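Local coordinates for protein acetyltransferase, GNAT family (Bacillus anthracis str. Sterne, PDB 3FBU) that binds coenzyme A and, as a member of the GNAT family, probably transfers an acetyl group from acetyl-CoA to an acceptor substrate, at residues Thr123-Asn128 with Glu155-Tyr160; Gly144-Cys149 with Glu159-Ile164; Leu9-Glu14 with Pro60-Gly65. All blocks are in the same frame, centred on the assembly; numbering follows the deposited sequence.

Contact 1 of 3, residues Thr123-Asn128 with Glu155-Tyr160; sequences TCQPEN and EWWDEY. With COA (coenzyme A), chain C.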
# COMPACT_ATOMS: atom_id res chain seq x y z
N THR A 123 16.21 -3.82 -8.72
CA THR A 123 15.30 -3.25 -9.70
C THR A 123 13.86 -3.52 -9.29
O THR A 123 13.58 -4.48 -8.54
CB THR A 123 15.48 -3.84 -11.12
OG1 THR A 123 15.23 -5.24 -11.09
CG2 THR A 123 16.88 -3.60 -11.61
N CYS A 124 12.97 -2.67 -9.77
CA CYS A 124 11.55 -2.95 -9.64
C CYS A 124 10.71 -2.09 -10.57
O CYS A 124 11.19 -1.11 -11.13
CB CYS A 124 11.07 -2.78 -8.21
SG CYS A 124 10.98 -1.10 -7.71
N GLN A 125 9.45 -2.46 -10.72
CA GLN A 125 8.50 -1.65 -11.46
C GLN A 125 8.12 -0.42 -10.64
O GLN A 125 7.96 -0.52 -9.42
CB GLN A 125 7.25 -2.46 -11.79
CG GLN A 125 7.37 -3.27 -13.06
CD GLN A 125 8.47 -4.29 -12.97
OE1 GLN A 125 8.37 -5.26 -12.22
NE2 GLN A 125 9.55 -4.09 -13.75
N PRO A 126 7.96 0.74 -11.28
CA PRO A 126 7.57 1.98 -10.57
C PRO A 126 6.24 1.87 -9.83
O PRO A 126 6.05 2.54 -8.83
CB PRO A 126 7.50 3.02 -11.69
CG PRO A 126 8.48 2.50 -12.72
CD PRO A 126 8.20 1.02 -12.72
N GLU A 127 5.38 0.98 -10.31
CA GLU A 127 4.09 0.70 -9.69
C GLU A 127 4.24 -0.06 -8.37
O GLU A 127 3.29 -0.11 -7.57
CB GLU A 127 3.24 -0.12 -10.66
CG GLU A 127 2.84 0.59 -11.97
CD GLU A 127 3.95 0.65 -13.03
OE1 GLU A 127 4.97 -0.09 -12.94
OE2 GLU A 127 3.79 1.47 -13.99
N ASN A 128 5.41 -0.67 -8.13
CA ASN A 128 5.63 -1.52 -6.98
C ASN A 128 6.16 -0.72 -5.80
O ASN A 128 7.32 -0.86 -5.40
CB ASN A 128 6.56 -2.71 -7.34
CG ASN A 128 6.52 -3.83 -6.29
OD1 ASN A 128 5.92 -3.67 -5.23
ND2 ASN A 128 7.18 -4.94 -6.59
N GLU A 155 3.79 -7.91 -23.12
CA GLU A 155 3.73 -6.53 -22.65
C GLU A 155 5.14 -6.09 -22.24
O GLU A 155 5.98 -6.95 -21.95
CB GLU A 155 2.73 -6.41 -21.49
CG GLU A 155 1.26 -6.54 -21.92
CD GLU A 155 0.72 -5.29 -22.62
OE1 GLU A 155 1.33 -4.20 -22.49
OE2 GLU A 155 -0.32 -5.42 -23.29
N TRP A 156 5.36 -4.76 -22.24
CA TRP A 156 6.63 -4.11 -21.83
C TRP A 156 6.47 -3.24 -20.56
O TRP A 156 5.78 -2.22 -20.57
CB TRP A 156 7.20 -3.23 -22.96
CG TRP A 156 7.55 -3.97 -24.20
CD1 TRP A 156 6.79 -4.05 -25.34
CD2 TRP A 156 8.73 -4.74 -24.45
NE1 TRP A 156 7.43 -4.81 -26.28
CE2 TRP A 156 8.63 -5.24 -25.77
CE3 TRP A 156 9.88 -5.04 -23.70
CZ2 TRP A 156 9.61 -6.04 -26.34
CZ3 TRP A 156 10.87 -5.83 -24.28
CH2 TRP A 156 10.72 -6.33 -25.59
N TRP A 157 7.19 -3.60 -19.51
CA TRP A 157 7.15 -2.86 -18.26
C TRP A 157 8.36 -1.94 -18.12
O TRP A 157 9.40 -2.20 -18.74
CB TRP A 157 7.15 -3.81 -17.09
CG TRP A 157 5.84 -4.50 -16.84
CD1 TRP A 157 4.64 -4.26 -17.46
CD2 TRP A 157 5.59 -5.51 -15.86
NE1 TRP A 157 3.67 -5.08 -16.94
CE2 TRP A 157 4.23 -5.86 -15.96
CE3 TRP A 157 6.40 -6.18 -14.94
CZ2 TRP A 157 3.65 -6.84 -15.15
CZ3 TRP A 157 5.82 -7.15 -14.13
CH2 TRP A 157 4.46 -7.47 -14.24
N ASP A 158 8.18 -0.90 -17.32
CA ASP A 158 9.23 0.05 -16.94
C ASP A 158 10.01 -0.58 -15.79
O ASP A 158 9.57 -1.52 -15.17
CB ASP A 158 8.65 1.40 -16.46
CG ASP A 158 7.93 2.21 -17.55
OD1 ASP A 158 8.00 1.89 -18.76
OD2 ASP A 158 7.27 3.21 -17.16
N GLU A 159 11.20 -0.05 -15.50
CA GLU A 159 11.97 -0.53 -14.38
C GLU A 159 12.68 0.64 -13.73
O GLU A 159 13.29 1.43 -14.43
CB GLU A 159 12.99 -1.54 -14.90
CG GLU A 159 13.84 -2.22 -13.93
CD GLU A 159 14.77 -3.23 -14.61
OE1 GLU A 159 14.73 -3.33 -15.87
OE2 GLU A 159 15.49 -3.94 -13.91
N TYR A 160 12.61 0.72 -12.40
CA TYR A 160 13.55 1.56 -11.64
C TYR A 160 14.76 0.74 -11.28
O TYR A 160 14.64 -0.43 -10.95
CB TYR A 160 12.94 2.02 -10.32
CG TYR A 160 11.91 3.12 -10.36
CD1 TYR A 160 11.93 4.12 -11.31
CD2 TYR A 160 10.94 3.19 -9.36
CE1 TYR A 160 10.98 5.14 -11.30
CE2 TYR A 160 10.02 4.20 -9.33
CZ TYR A 160 10.03 5.17 -10.30
OH TYR A 160 9.09 6.17 -10.25
N1A COA C . 1.91 2.60 -0.93
C2A COA C . 2.94 3.33 -0.39
N3A COA C . 3.78 2.76 0.53
C4A COA C . 3.58 1.46 0.89
C5A COA C . 2.55 0.71 0.36
C6A COA C . 1.70 1.29 -0.59
N6A COA C . 0.72 0.59 -1.15
N7A COA C . 2.61 -0.51 0.90
C8A COA C . 3.63 -0.56 1.78
N9A COA C . 4.24 0.67 1.78
C1B COA C . 5.48 1.08 2.45
C2B COA C . 5.45 0.88 3.97
O2B COA C . 4.81 1.96 4.63
C3B COA C . 6.93 0.80 4.24
O3B COA C . 7.50 2.09 4.32
P3B COA C . 7.68 2.92 5.70
O7A COA C . 8.59 4.08 5.50
O8A COA C . 6.30 3.35 6.14
O9A COA C . 8.28 1.96 6.70
C4B COA C . 7.49 0.07 3.01
O4B COA C . 6.58 0.30 1.97
C5B COA C . 7.61 -1.44 3.21
O5B COA C . 8.66 -1.65 4.14
P1A COA C . 8.77 -3.03 4.95
O1A COA C . 7.71 -3.05 6.04
O2A COA C . 10.15 -3.19 5.46
O3A COA C . 8.48 -4.10 3.79
P2A COA C . 7.61 -5.45 3.93
O4A COA C . 8.14 -6.27 5.07
O5A COA C . 6.12 -5.07 4.01
O6A COA C . 7.92 -6.14 2.50
CBP COA C . 7.91 -6.37 0.12
CCP COA C . 8.03 -5.40 1.30
CDP COA C . 8.97 -7.46 0.38
CEP COA C . 8.20 -5.51 -1.11
CAP COA C . 6.48 -6.97 0.08
OAP COA C . 5.52 -5.98 -0.23
C9P COA C . 6.33 -8.04 -0.96
O9P COA C . 6.80 -9.31 -0.72
N8P COA C . 5.83 -7.74 -2.16
C7P COA C . 5.50 -8.78 -3.14
C6P COA C . 6.72 -9.36 -3.82
C5P COA C . 7.49 -8.30 -4.61
O5P COA C . 6.94 -7.55 -5.45
N4P COA C . 8.78 -8.25 -4.37
C3P COA C . 9.63 -7.20 -4.94
C2P COA C . 10.07 -7.46 -6.37
S1P COA C . 11.28 -6.21 -6.91
O HOH W 1 6.74 5.34 -8.92
O HOH W 2 5.82 -0.41 -15.67
O HOH W 3 5.87 3.78 -14.87
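Pro126 sits over one face of the Tyr160 ring, its CG above the centre and 3.8 Å from the centroid, a clear CH-pi contact in which the two side chains cross obliquely. The same phenol also meets Tyr132 edge-to-face and Arg142 in a cation-pi contact. Near the Trp157 indole the side-chain amide of Gln125 comes in obliquely, the two planes 39° apart, with Gln125 CD 3.4 Å from Trp157 CE3. That amide is turned by a bend in the chain at CB-CG (chi2 62°), which brings it back over strand 155-160 although the side chain sets out the other way. Its NE2 gives a hydrogen bond to Asp158 O at 2.9 Å; the bond is nearly straight and lies in both the amide plane and the carbonyl plane, which fixes how the amide is rotated.

The backbones meet at one antiparallel hydrogen-bonded pair: Tyr160 N reaches Cys124 O at 2.6 Å, and Cys124 N returns a bond to Tyr160 O. Past Cys124 the chain leaves the sheet in a type I turn from Gln125 to Asn128, and water bridges Pro126 O to Tyr160 OH. A second water joins Glu127 OE1 to Asp158 N, while Asp158 OD1 is taken by Lys148 N.

The turn delivers Asn128, the N-cap of helix 129-137, to coenzyme A, where its ND2 donates to O5P at 2.9 Å. With the thiol S1P 3.3 Å from Thr123 O, this strand end borders the reactive end of the cofactor, consistent with a GNAT acyl-transfer site.

Contact 2 of 3, residues Gly144-Cys149 with Glu159-Ile164; sequences GYFKKC and EYYYAI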
# COMPACT_ATOMS: atom_id res chain seq x y z
N GLY A 144 18.50 4.83 -12.15
CA GLY A 144 17.88 4.68 -13.45
C GLY A 144 16.39 4.51 -13.47
O GLY A 144 15.80 3.98 -12.52
N TYR A 145 15.79 4.92 -14.59
CA TYR A 145 14.36 4.75 -14.84
C TYR A 145 14.24 4.37 -16.32
O TYR A 145 14.42 5.21 -17.19
CB TYR A 145 13.63 6.02 -14.49
CG TYR A 145 12.14 6.03 -14.70
CD1 TYR A 145 11.41 4.87 -14.97
CD2 TYR A 145 11.46 7.24 -14.62
CE1 TYR A 145 10.00 4.94 -15.17
CE2 TYR A 145 10.09 7.31 -14.81
CZ TYR A 145 9.37 6.15 -15.08
OH TYR A 145 8.00 6.25 -15.25
N PHE A 146 14.06 3.09 -16.58
CA PHE A 146 14.12 2.55 -17.93
C PHE A 146 12.69 2.34 -18.42
O PHE A 146 11.93 1.63 -17.76
CB PHE A 146 14.81 1.20 -17.93
CG PHE A 146 16.22 1.25 -17.41
CD1 PHE A 146 17.14 2.03 -18.04
CD2 PHE A 146 16.59 0.53 -16.31
CE1 PHE A 146 18.45 2.10 -17.57
CE2 PHE A 146 17.89 0.59 -15.84
CZ PHE A 146 18.80 1.38 -16.49
N LYS A 147 12.37 2.91 -19.57
CA LYS A 147 11.02 2.90 -20.12
C LYS A 147 10.82 1.68 -21.04
O LYS A 147 11.60 1.46 -21.97
CB LYS A 147 10.70 4.21 -20.87
CG LYS A 147 10.83 5.47 -20.02
CD LYS A 147 9.94 6.61 -20.52
CE LYS A 147 9.54 7.56 -19.36
NZ LYS A 147 10.73 8.18 -18.66
N LYS A 148 9.79 0.88 -20.75
CA LYS A 148 9.36 -0.24 -21.61
C LYS A 148 10.47 -1.19 -21.97
O LYS A 148 10.65 -1.53 -23.14
CB LYS A 148 8.70 0.27 -22.90
CG LYS A 148 7.49 1.11 -22.67
CD LYS A 148 6.52 1.03 -23.86
CE LYS A 148 5.31 1.94 -23.63
NZ LYS A 148 4.66 2.34 -24.94
N CYS A 149 11.21 -1.63 -20.97
CA CYS A 149 12.40 -2.40 -21.21
C CYS A 149 12.22 -3.88 -20.94
O CYS A 149 13.01 -4.68 -21.40
CB CYS A 149 13.55 -1.86 -20.35
SG CYS A 149 13.27 -1.89 -18.58
N GLU A 159 11.20 -0.05 -15.50
CA GLU A 159 11.97 -0.53 -14.38
C GLU A 159 12.68 0.64 -13.73
O GLU A 159 13.29 1.43 -14.43
CB GLU A 159 12.99 -1.54 -14.90
CG GLU A 159 13.84 -2.22 -13.93
CD GLU A 159 14.77 -3.23 -14.61
OE1 GLU A 159 14.73 -3.33 -15.87
OE2 GLU A 159 15.49 -3.94 -13.91
N TYR A 160 12.61 0.72 -12.40
CA TYR A 160 13.55 1.56 -11.64
C TYR A 160 14.76 0.74 -11.28
O TYR A 160 14.64 -0.43 -10.95
CB TYR A 160 12.94 2.02 -10.32
CG TYR A 160 11.91 3.12 -10.36
CD1 TYR A 160 11.93 4.12 -11.31
CD2 TYR A 160 10.94 3.19 -9.36
CE1 TYR A 160 10.98 5.14 -11.30
CE2 TYR A 160 10.02 4.20 -9.33
CZ TYR A 160 10.03 5.17 -10.30
OH TYR A 160 9.09 6.17 -10.25
N TYR A 161 15.93 1.38 -11.29
CA TYR A 161 17.17 0.76 -10.93
C TYR A 161 17.80 1.54 -9.77
O TYR A 161 18.04 2.75 -9.88
CB TYR A 161 18.07 0.83 -12.15
CG TYR A 161 19.33 0.05 -12.12
CD1 TYR A 161 19.48 -1.09 -12.90
CD2 TYR A 161 20.42 0.48 -11.34
CE1 TYR A 161 20.69 -1.77 -12.91
CE2 TYR A 161 21.60 -0.19 -11.34
CZ TYR A 161 21.74 -1.31 -12.14
OH TYR A 161 22.96 -1.96 -12.11
N TYR A 162 18.03 0.83 -8.69
CA TYR A 162 18.65 1.37 -7.48
C TYR A 162 20.00 0.74 -7.23
O TYR A 162 20.25 -0.41 -7.61
CB TYR A 162 17.74 1.09 -6.28
CG TYR A 162 16.57 2.02 -6.13
CD1 TYR A 162 15.47 1.91 -6.96
CD2 TYR A 162 16.59 3.06 -5.19
CE1 TYR A 162 14.41 2.75 -6.83
CE2 TYR A 162 15.51 3.91 -5.07
CZ TYR A 162 14.43 3.75 -5.90
OH TYR A 162 13.32 4.57 -5.84
N ALA A 163 20.89 1.48 -6.54
CA ALA A 163 22.20 0.97 -6.23
C ALA A 163 22.72 1.55 -4.91
O ALA A 163 22.35 2.67 -4.51
CB ALA A 163 23.20 1.29 -7.35
N ILE A 164 23.60 0.78 -4.29
CA ILE A 164 24.37 1.26 -3.14
C ILE A 164 25.80 0.80 -3.24
O ILE A 164 26.09 -0.33 -3.68
CB ILE A 164 23.69 0.85 -1.82
CG1 ILE A 164 24.36 1.53 -0.62
CG2 ILE A 164 23.66 -0.71 -1.64
CD1 ILE A 164 23.55 1.34 0.72
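Glu159 O takes a hydrogen bond from Phe146 N, 2.8 Å long, nearly straight and nearly in line with the carbonyl, and a CA-H...O contact from Tyr145 CA. Glu159 N answers with a bond to Phe146 O, closing an antiparallel hydrogen-bonded pair. Two residues along, Gly144 and Tyr161 form the next such pair. Here the bonds differ in approach: Gly144 N meets a lone pair of Tyr161 O in the carbonyl plane, whereas Tyr161 N comes to Gly144 O at 2.9 Å from well above that plane.

Between them sits the non-hydrogen-bonded pair Tyr145 and Tyr160, whose rings make an edge-to-face stack with centroids 5.0 Å apart and planes at 67°. Tyr160 CE1 stands over the centre of the Tyr145 ring. Tyr145 has CG anti to its own nitrogen (chi1 179°), Tyr160 has CG beside its nitrogen (chi1 -76°), and this mismatch leans the two phenols against each other. Above the opposite face of Tyr145, toward the rim, is Lys147 NZ.

On the other face of the sheet, Phe146 CE2 touches Tyr161 CB at 3.7 Å, and Tyr161 CD1 lies at the Phe146 ring edge, in its plane. Without a side chain at Gly144, the Phe146 ring can lean along the strand past that position. Beyond the corner at Lys147 and Lys148, Cys149 SG comes 3.4 Å from Glu159 OE1.

In this hairpin of strands 141-152 and 155-165, four backbone bonds hold the register, while Tyr160 turns its own N and O to Cys124 of strand 119-124. The pairs Tyr145/Tyr160 and Phe146/Tyr161 add apolar contact on the two faces of a largely exposed sheet edge.

Contact 3 of 3, residues Leu9-Glu14 with Pro60-Gly65; sequences LIRKFE and PVILIG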
# COMPACT_ATOMS: atom_id res chain seq x y z
N LEU A 9 16.47 -13.75 11.53
CA LEU A 9 17.70 -14.28 11.02
C LEU A 9 17.51 -14.70 9.57
O LEU A 9 16.39 -14.95 9.13
CB LEU A 9 18.20 -15.46 11.84
CG LEU A 9 17.38 -16.74 11.97
CD1 LEU A 9 17.52 -17.68 10.75
CD2 LEU A 9 17.85 -17.47 13.26
N ILE A 10 18.62 -14.76 8.85
CA ILE A 10 18.63 -15.23 7.47
C ILE A 10 19.54 -16.43 7.44
O ILE A 10 20.65 -16.39 7.97
CB ILE A 10 19.16 -14.16 6.51
CG1 ILE A 10 18.36 -12.86 6.69
CG2 ILE A 10 19.05 -14.65 5.07
CD1 ILE A 10 18.89 -11.70 5.93
N ARG A 11 19.10 -17.50 6.80
CA ARG A 11 19.91 -18.70 6.70
C ARG A 11 19.67 -19.31 5.32
O ARG A 11 18.89 -18.77 4.52
CB ARG A 11 19.55 -19.67 7.84
CG ARG A 11 18.10 -20.21 7.81
CD ARG A 11 17.91 -21.44 8.68
NE ARG A 11 16.51 -21.78 8.93
CZ ARG A 11 15.67 -22.34 8.04
NH1 ARG A 11 16.08 -22.63 6.82
NH2 ARG A 11 14.41 -22.59 8.36
N LYS A 12 20.34 -20.42 5.01
CA LYS A 12 20.05 -21.16 3.78
C LYS A 12 18.82 -22.05 3.98
O LYS A 12 18.46 -22.40 5.11
CB LYS A 12 21.27 -21.94 3.29
CG LYS A 12 22.29 -21.06 2.58
CD LYS A 12 23.68 -21.65 2.52
CE LYS A 12 23.78 -22.87 1.65
NZ LYS A 12 25.24 -23.18 1.39
N PHE A 13 18.16 -22.38 2.87
CA PHE A 13 16.94 -23.18 2.87
C PHE A 13 17.23 -24.61 3.34
O PHE A 13 18.30 -25.13 3.06
CB PHE A 13 16.38 -23.27 1.45
CG PHE A 13 15.46 -22.14 1.06
CD1 PHE A 13 14.28 -21.93 1.74
CD2 PHE A 13 15.75 -21.33 -0.04
CE1 PHE A 13 13.40 -20.90 1.36
CE2 PHE A 13 14.90 -20.29 -0.41
CZ PHE A 13 13.72 -20.07 0.28
N GLU A 14 16.29 -25.19 4.07
CA GLU A 14 16.16 -26.64 4.22
C GLU A 14 14.92 -27.04 3.42
O GLU A 14 13.99 -26.25 3.28
CB GLU A 14 15.95 -27.01 5.68
CG GLU A 14 16.99 -26.45 6.62
CD GLU A 14 18.35 -27.07 6.43
OE1 GLU A 14 18.44 -28.29 6.12
OE2 GLU A 14 19.35 -26.34 6.60
N PRO A 60 15.88 -17.90 3.14
CA PRO A 60 14.72 -17.63 3.96
C PRO A 60 15.02 -16.70 5.12
O PRO A 60 16.14 -16.72 5.64
CB PRO A 60 14.32 -19.04 4.48
CG PRO A 60 15.57 -19.83 4.38
CD PRO A 60 16.27 -19.32 3.19
N VAL A 61 14.00 -15.95 5.51
CA VAL A 61 14.04 -15.00 6.59
C VAL A 61 13.13 -15.60 7.68
O VAL A 61 11.94 -15.86 7.45
CB VAL A 61 13.52 -13.61 6.13
CG1 VAL A 61 13.49 -12.64 7.30
CG2 VAL A 61 14.40 -13.04 4.98
N ILE A 62 13.72 -15.83 8.84
CA ILE A 62 13.06 -16.53 9.94
C ILE A 62 12.92 -15.58 11.12
O ILE A 62 13.89 -14.98 11.55
CB ILE A 62 13.90 -17.75 10.39
CG1 ILE A 62 14.24 -18.67 9.23
CG2 ILE A 62 13.16 -18.53 11.47
CD1 ILE A 62 13.04 -19.32 8.62
N LEU A 63 11.69 -15.43 11.61
CA LEU A 63 11.41 -14.66 12.83
C LEU A 63 12.01 -15.38 14.03
O LEU A 63 11.68 -16.54 14.27
CB LEU A 63 9.90 -14.48 13.02
CG LEU A 63 9.38 -13.09 12.68
CD1 LEU A 63 7.89 -13.05 12.33
CD2 LEU A 63 9.69 -12.18 13.90
N ILE A 64 12.91 -14.71 14.74
CA ILE A 64 13.54 -15.27 15.93
C ILE A 64 12.51 -15.43 17.06
O ILE A 64 11.73 -14.53 17.36
CB ILE A 64 14.71 -14.39 16.44
CG1 ILE A 64 15.85 -14.34 15.42
CG2 ILE A 64 15.25 -14.96 17.76
CD1 ILE A 64 16.83 -13.20 15.64
N GLY A 65 12.51 -16.60 17.69
CA GLY A 65 11.62 -16.83 18.82
C GLY A 65 10.32 -17.48 18.39
O GLY A 65 10.03 -18.60 18.78
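Leu9 carries CG between its nitrogen and carbonyl carbon (chi1 61°), and Ile62 has CG1 beside its own nitrogen (chi1 -54°); with these settings the two side chains run alongside each other, Leu9 CD1 3.6 Å from Ile62 CB. Arg11 has the same first torsion as Leu9 and then extends as far as NE, carrying its guanidinium back across strand 60-63. There NH2 comes within 3.6 Å of Ile62 CD1, and NH1 passes near Pro60 CG. NH1 also donates to Lys12 O, in the guanidinium plane but tilted from the carbonyl plane, and forms a salt bridge with Asp17, so the charged group has polar partners while Ile62 and Pro60 touch it obliquely.

Pro60 packs against the chain where it leaves strand 8-10. Its CD sits over the centre of the Phe13 ring, 3.5 Å from the centroid and 9° off the normal, a close CH-pi contact. Pro60 has no N-H to give Arg11 O, and its CD approaches that oxygen instead; only Arg11 N to Pro60 O, a longish 3.3 Å, joins the backbones at this end. Toward Leu9 the pairing is tighter, with Ile62 N to Leu9 O nearly straight at 2.8 Å and Leu9 N bonded to Ile62 O.

Ile10 and Val61 form the non-hydrogen-bonded pair, and both turn to the opposite face from Leu9 and Ile62, where they pack on Ala103 of helix 99-114. Strand 58-63 lies between strands 8-10 and 68-79 in the sheet: Val61 bonds through its backbone to Val70 and Gly71, Ile62 touches Leu69, and on the far side of strand 8-10 Ile10 pairs with Ile3 of strand 3-4.

From the N terminus, contact 3 closes first: strand 8-10 runs out, helices 18-25 and 41-50 fill the excursion, and strand 58-63 returns beside it. The chain then builds strands 68-79 and 83-90 and helix 99-114 before strand 119-124 opens contact 1, which closes on strand 155-165 after helix 129-137. Contact 2 opens inside that loop and closes on the same strand, sharing Glu159 and Tyr160 and running on past the end of contact 1. The two touch through the backbones of Trp157 and Cys149. Contact 3 lies across the chain's middle, about 29 Å from contact 1 and 30 Å from contact 2, centre to centre, near the other end of the same sheet.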